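Local coordinates for envelopment polyprotein (Bovine Schmallenberg virus BH80/Germany/2011, PDB 7A56) that probably drives fusion of the viral envelope with a host membrane during entry, as a class II glycoprotein that refolds into a postfusion trimer, at residues A[70-82]-A[333-347]. Sequence-based numbering, arbitrary orientation.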
loop_
_atom_site.group_PDB
_atom_site.type_symbol
_atom_site.label_atom_id
_atom_site.label_comp_id
_atom_site.label_asym_id
_atom_site.label_seq_id
_atom_site.Cartn_x
_atom_site.Cartn_y
_atom_site.Cartn_z
ATOM N N ILE A 70 -40.815 12.955 31.975
ATOM C CA ILE A 70 -40.835 12.798 30.518
ATOM C C ILE A 70 -39.639 11.946 30.076
ATOM O O ILE A 70 -38.477 12.263 30.368
ATOM C CB ILE A 70 -40.889 14.158 29.789
ATOM C CG1 ILE A 70 -39.579 14.949 29.922
ATOM C CG2 ILE A 70 -42.086 15.001 30.321
ATOM C CD1 ILE A 70 -39.166 15.694 28.678
ATOM N N ARG A 71 -39.934 10.841 29.403
ATOM C CA ARG A 71 -38.897 9.957 28.910
ATOM C C ARG A 71 -38.356 10.521 27.591
ATOM O O ARG A 71 -39.113 11.018 26.743
ATOM C CB ARG A 71 -39.457 8.535 28.743
ATOM C CG ARG A 71 -38.726 7.611 27.728
ATOM C CD ARG A 71 -39.407 6.232 27.679
ATOM N NE ARG A 71 -38.710 5.251 26.840
ATOM C CZ ARG A 71 -38.953 5.028 25.541
ATOM N NH1 ARG A 71 -39.884 5.719 24.888
ATOM N NH2 ARG A 71 -38.256 4.098 24.886
ATOM N N ASN A 72 -37.038 10.475 27.442
ATOM C CA ASN A 72 -36.351 10.933 26.240
ATOM C C ASN A 72 -35.484 9.771 25.786
ATOM O O ASN A 72 -34.557 9.379 26.502
ATOM C CB ASN A 72 -35.509 12.165 26.535
ATOM C CG ASN A 72 -35.374 13.063 25.350
ATOM O OD1 ASN A 72 -35.375 12.608 24.206
ATOM N ND2 ASN A 72 -35.293 14.360 25.609
ATOM N N SER A 73 -35.819 9.170 24.657
ATOM C CA SER A 73 -35.197 7.896 24.341
ATOM C C SER A 73 -34.378 8.074 23.083
ATOM O O SER A 73 -34.607 9.014 22.274
ATOM C CB SER A 73 -36.193 6.773 24.134
ATOM O OG SER A 73 -37.059 7.166 23.122
ATOM N N TYR A 74 -33.446 7.137 22.911
ATOM C CA TYR A 74 -32.582 7.191 21.714
ATOM C C TYR A 74 -32.393 5.813 21.100
ATOM O O TYR A 74 -32.656 4.754 21.708
ATOM C CB TYR A 74 -31.215 7.786 22.029
ATOM C CG TYR A 74 -30.373 6.962 22.948
ATOM C CD1 TYR A 74 -29.664 5.848 22.486
ATOM C CD2 TYR A 74 -30.257 7.318 24.287
ATOM C CE1 TYR A 74 -28.904 5.089 23.341
ATOM C CE2 TYR A 74 -29.481 6.594 25.149
ATOM C CZ TYR A 74 -28.801 5.488 24.691
ATOM O OH TYR A 74 -28.040 4.798 25.614
ATOM N N ILE A 75 -31.838 5.856 19.875
ATOM C CA ILE A 75 -31.352 4.676 19.198
ATOM C C ILE A 75 -29.985 5.026 18.619
ATOM O O ILE A 75 -29.740 6.160 18.175
ATOM C CB ILE A 75 -32.326 4.182 18.102
ATOM C CG1 ILE A 75 -31.825 2.854 17.506
ATOM C CG2 ILE A 75 -32.568 5.250 17.027
ATOM C CD1 ILE A 75 -32.890 2.081 16.781
ATOM N N GLU A 76 -29.074 4.096 18.742
ATOM C CA GLU A 76 -27.730 4.268 18.207
ATOM C C GLU A 76 -27.409 3.088 17.302
ATOM O O GLU A 76 -27.791 1.961 17.602
ATOM C CB GLU A 76 -26.735 4.357 19.361
ATOM C CG GLU A 76 -25.323 4.738 18.932
ATOM C CD GLU A 76 -24.429 3.512 18.720
ATOM O OE1 GLU A 76 -23.200 3.707 18.729
ATOM O OE2 GLU A 76 -24.936 2.351 18.583
ATOM N N SER A 77 -26.667 3.329 16.208
ATOM C CA SER A 77 -26.231 2.210 15.374
ATOM C C SER A 77 -25.063 2.722 14.529
ATOM O O SER A 77 -24.489 3.790 14.801
ATOM C CB SER A 77 -27.386 1.658 14.531
ATOM O OG SER A 77 -27.063 0.401 13.951
ATOM N N HIS A 78 -24.708 1.960 13.503
ATOM C CA HIS A 78 -23.589 2.335 12.634
ATOM C C HIS A 78 -23.817 1.737 11.258
ATOM O O HIS A 78 -24.535 0.736 11.108
ATOM C CB HIS A 78 -22.242 1.843 13.182
ATOM C CG HIS A 78 -22.271 0.412 13.635
ATOM N ND1 HIS A 78 -22.441 0.045 14.962
ATOM C CD2 HIS A 78 -22.218 -0.745 12.938
ATOM C CE1 HIS A 78 -22.479 -1.272 15.059
ATOM N NE2 HIS A 78 -22.346 -1.779 13.846
ATOM N N ILE A 79 -23.127 2.307 10.255
ATOM C CA ILE A 79 -23.252 1.863 8.883
ATOM C C ILE A 79 -21.890 2.015 8.210
ATOM O O ILE A 79 -21.191 3.000 8.484
ATOM C CB ILE A 79 -24.322 2.666 8.103
ATOM C CG1 ILE A 79 -24.407 2.244 6.636
ATOM C CG2 ILE A 79 -24.116 4.178 8.194
ATOM C CD1 ILE A 79 -25.597 2.859 5.912
ATOM N N PRO A 80 -21.476 1.054 7.373
ATOM C CA PRO A 80 -20.179 1.189 6.663
ATOM C C PRO A 80 -20.125 2.449 5.837
ATOM O O PRO A 80 -21.106 2.801 5.174
ATOM C CB PRO A 80 -20.139 -0.047 5.753
ATOM C CG PRO A 80 -20.975 -1.083 6.557
ATOM C CD PRO A 80 -22.117 -0.266 7.137
ATOM N N ALA A 81 -18.935 3.084 5.800
ATOM C CA ALA A 81 -18.755 4.266 4.954
ATOM C C ALA A 81 -18.543 3.742 3.538
ATOM O O ALA A 81 -17.411 3.610 3.071
ATOM C CB ALA A 81 -17.585 5.123 5.429
ATOM N N ILE A 82 -19.659 3.402 2.869
ATOM C CA ILE A 82 -19.647 2.807 1.532
ATOM C C ILE A 82 -20.508 3.664 0.620
ATOM O O ILE A 82 -21.635 3.996 0.962
ATOM C CB ILE A 82 -20.138 1.340 1.539
ATOM C CG1 ILE A 82 -19.066 0.469 2.178
ATOM C CG2 ILE A 82 -20.474 0.848 0.086
ATOM C CD1 ILE A 82 -19.483 -1.018 2.418
ATOM N N VAL A 333 -14.532 2.868 3.446
ATOM C CA VAL A 333 -13.427 3.671 4.018
ATOM C C VAL A 333 -13.554 3.832 5.530
ATOM O O VAL A 333 -12.815 4.632 6.133
ATOM C CB VAL A 333 -13.314 5.059 3.340
ATOM C CG1 VAL A 333 -13.085 4.905 1.807
ATOM C CG2 VAL A 333 -14.601 5.839 3.567
ATOM N N GLY A 334 -14.470 3.115 6.165
ATOM C CA GLY A 334 -14.561 3.270 7.585
ATOM C C GLY A 334 -15.983 2.962 8.054
ATOM O O GLY A 334 -16.716 2.224 7.395
ATOM N N THR A 335 -16.341 3.549 9.192
ATOM C CA THR A 335 -17.676 3.343 9.805
ATOM C C THR A 335 -18.299 4.692 10.148
ATOM O O THR A 335 -17.650 5.547 10.786
ATOM C CB THR A 335 -17.551 2.513 11.088
ATOM O OG1 THR A 335 -16.909 1.260 10.857
ATOM C CG2 THR A 335 -18.988 2.311 11.789
ATOM N N ILE A 336 -19.565 4.886 9.781
ATOM C CA ILE A 336 -20.351 6.028 10.242
ATOM C C ILE A 336 -21.173 5.601 11.463
ATOM O O ILE A 336 -22.044 4.723 11.360
ATOM C CB ILE A 336 -21.279 6.584 9.130
ATOM C CG1 ILE A 336 -20.508 6.897 7.811
ATOM C CG2 ILE A 336 -22.078 7.867 9.622
ATOM C CD1 ILE A 336 -19.416 7.878 7.977
ATOM N N ASN A 337 -20.888 6.199 12.627
ATOM C CA ASN A 337 -21.729 6.013 13.812
ATOM C C ASN A 337 -22.805 7.077 13.835
ATOM O O ASN A 337 -22.571 8.208 13.386
ATOM C CB ASN A 337 -20.855 6.080 15.069
ATOM C CG ASN A 337 -19.831 4.998 15.089
ATOM O OD1 ASN A 337 -20.181 3.835 15.189
ATOM N ND2 ASN A 337 -18.556 5.348 14.949
ATOM N N TYR A 338 -23.996 6.728 14.371
ATOM C CA TYR A 338 -25.029 7.740 14.464
ATOM C C TYR A 338 -25.933 7.444 15.662
ATOM O O TYR A 338 -26.124 6.288 16.049
ATOM C CB TYR A 338 -25.902 7.817 13.201
ATOM C CG TYR A 338 -26.548 6.486 12.744
ATOM C CD1 TYR A 338 -27.798 6.111 13.229
ATOM C CD2 TYR A 338 -25.921 5.642 11.827
ATOM C CE1 TYR A 338 -28.422 4.945 12.819
ATOM C CE2 TYR A 338 -26.537 4.444 11.370
ATOM C CZ TYR A 338 -27.822 4.110 11.915
ATOM O OH TYR A 338 -28.490 2.967 11.498
ATOM N N LYS A 339 -26.492 8.517 16.200
ATOM C CA LYS A 339 -27.411 8.462 17.332
ATOM C C LYS A 339 -28.541 9.444 17.087
ATOM O O LYS A 339 -28.313 10.606 16.707
ATOM C CB LYS A 339 -26.650 8.764 18.643
ATOM C CG LYS A 339 -27.550 8.651 19.966
ATOM C CD LYS A 339 -26.818 9.302 21.119
ATOM C CE LYS A 339 -27.703 9.205 22.482
ATOM N NZ LYS A 339 -26.896 9.752 23.622
ATOM N N ILE A 340 -29.775 8.965 17.316
ATOM C CA ILE A 340 -31.003 9.727 17.081
ATOM C C ILE A 340 -31.804 9.724 18.387
ATOM O O ILE A 340 -31.990 8.659 18.991
ATOM C CB ILE A 340 -31.846 9.100 15.951
ATOM C CG1 ILE A 340 -31.099 9.140 14.597
ATOM C CG2 ILE A 340 -33.253 9.761 15.865
ATOM C CD1 ILE A 340 -31.589 7.984 13.683
ATOM N N MET A 341 -32.158 10.922 18.862
ATOM C CA MET A 341 -32.893 11.140 20.131
ATOM C C MET A 341 -33.955 12.200 19.889
ATOM O O MET A 341 -33.649 13.402 19.920
ATOM C CB MET A 341 -31.911 11.583 21.210
ATOM C CG MET A 341 -32.544 11.775 22.650
ATOM S SD MET A 341 -31.175 11.589 23.824
ATOM C CE MET A 341 -32.046 10.874 25.231
ATOM N N LEU A 342 -35.209 11.762 19.674
ATOM C CA LEU A 342 -36.282 12.677 19.301
ATOM C C LEU A 342 -37.209 13.025 20.473
ATOM O O LEU A 342 -38.039 13.934 20.346
ATOM C CB LEU A 342 -37.109 12.075 18.156
ATOM C CG LEU A 342 -36.287 11.636 16.944
ATOM C CD1 LEU A 342 -37.142 11.141 15.743
ATOM C CD2 LEU A 342 -35.429 12.789 16.481
ATOM N N GLY A 343 -37.113 12.326 21.576
ATOM C CA GLY A 343 -38.169 12.469 22.595
ATOM C C GLY A 343 -38.675 11.102 22.994
ATOM O O GLY A 343 -37.902 10.146 22.957
ATOM N N ASP A 344 -39.960 10.966 23.344
ATOM C CA ASP A 344 -40.491 9.718 23.887
ATOM C C ASP A 344 -41.026 8.830 22.771
ATOM O O ASP A 344 -42.224 8.806 22.459
ATOM C CB ASP A 344 -41.573 10.048 24.929
ATOM C CG ASP A 344 -42.199 8.811 25.572
ATOM O OD1 ASP A 344 -41.572 7.724 25.642
ATOM O OD2 ASP A 344 -43.341 8.950 26.061
ATOM N N PHE A 345 -40.102 8.096 22.126
ATOM C CA PHE A 345 -40.438 7.283 20.971
ATOM C C PHE A 345 -39.839 5.889 21.092
ATOM O O PHE A 345 -38.934 5.644 21.892
ATOM C CB PHE A 345 -39.957 7.976 19.688
ATOM C CG PHE A 345 -40.606 9.289 19.489
ATOM C CD1 PHE A 345 -41.893 9.360 19.003
ATOM C CD2 PHE A 345 -39.971 10.441 19.856
ATOM C CE1 PHE A 345 -42.519 10.561 18.836
ATOM C CE2 PHE A 345 -40.607 11.661 19.701
ATOM C CZ PHE A 345 -41.870 11.718 19.169
ATOM N N ASP A 346 -40.391 4.972 20.299
ATOM C CA ASP A 346 -39.756 3.692 20.009
ATOM C C ASP A 346 -39.095 3.774 18.639
ATOM O O ASP A 346 -39.613 4.404 17.713
ATOM C CB ASP A 346 -40.747 2.533 19.980
ATOM C CG ASP A 346 -41.371 2.224 21.360
ATOM O OD1 ASP A 346 -40.817 2.602 22.431
ATOM O OD2 ASP A 346 -42.433 1.561 21.336
ATOM N N TYR A 347 -37.971 3.101 18.505
ATOM C CA TYR A 347 -37.236 3.119 17.255
ATOM C C TYR A 347 -36.870 1.701 16.823
ATOM O O TYR A 347 -36.460 0.880 17.651
ATOM C CB TYR A 347 -35.963 3.894 17.429
ATOM C CG TYR A 347 -36.053 5.229 18.100
ATOM C CD1 TYR A 347 -36.266 6.395 17.354
ATOM C CD2 TYR A 347 -35.783 5.364 19.465
ATOM C CE1 TYR A 347 -36.268 7.661 17.965
ATOM C CE2 TYR A 347 -35.833 6.622 20.086
ATOM C CZ TYR A 347 -36.083 7.752 19.335
ATOM O OH TYR A 347 -36.063 8.972 19.928
HETATM O O HOH W 1 -22.116 1.883 16.827
HETATM O O HOH W 2 -27.094 1.042 10.225
#
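Strands 70-80 and 335-343 pair antiparallel, with Ile-75 and Ile-340, Ser-77 and Tyr-338, and Ile-79 and Ile-336 forming successive hydrogen-bonded pairs; beyond them Ala-81 bonds to Gly-334 O and Val-333 N. On the face bearing Tyr-74, the extended Lys-339 brings its end obliquely over one ring face, its CE 3.5 Å from Tyr-74 CG and its NZ in a cation-pi contact; NZ also bonds to Thr-60 O of a neighbouring subunit. Further along, a water joins Glu-76 OE1, His-78 ND1 and Asn-337 OD1, while Asn-337 ND2 bonds to Asp-229 OD1 of its own chain and His-78 NE2 to Asp-229 OD2 of the other neighbouring subunit. On the largely apolar opposite face, Ile-75 lays CG2 over the Tyr-347 ring, 3.6 Å from its CG, and Ile-79 CG2 lies at the edge of the Tyr-338 ring. Tyr-338 CG sits between its backbone N and carbonyl carbon (chi1 54°), turning one ring face to Ser-77 O; a second water links Tyr-338 OH to His-78 O. Ser-73 N bonds to Gly-343 O, and Tyr-347 OH donates to Ser-73 O (2.8 Å) and accepts from Leu-342 N, bridging both strands. Arg-71 NH1 meets Asp-344 OD1 at 2.7 Å in the guanidinium plane and also donates to Phe-345 O. Strand 335-343 is central in a five-stranded antiparallel sheet, 70-80 lying between it and 61-67; strand 86-92 packs on one face and neighbouring subunits on the other, consistent with a postfusion class II trimer.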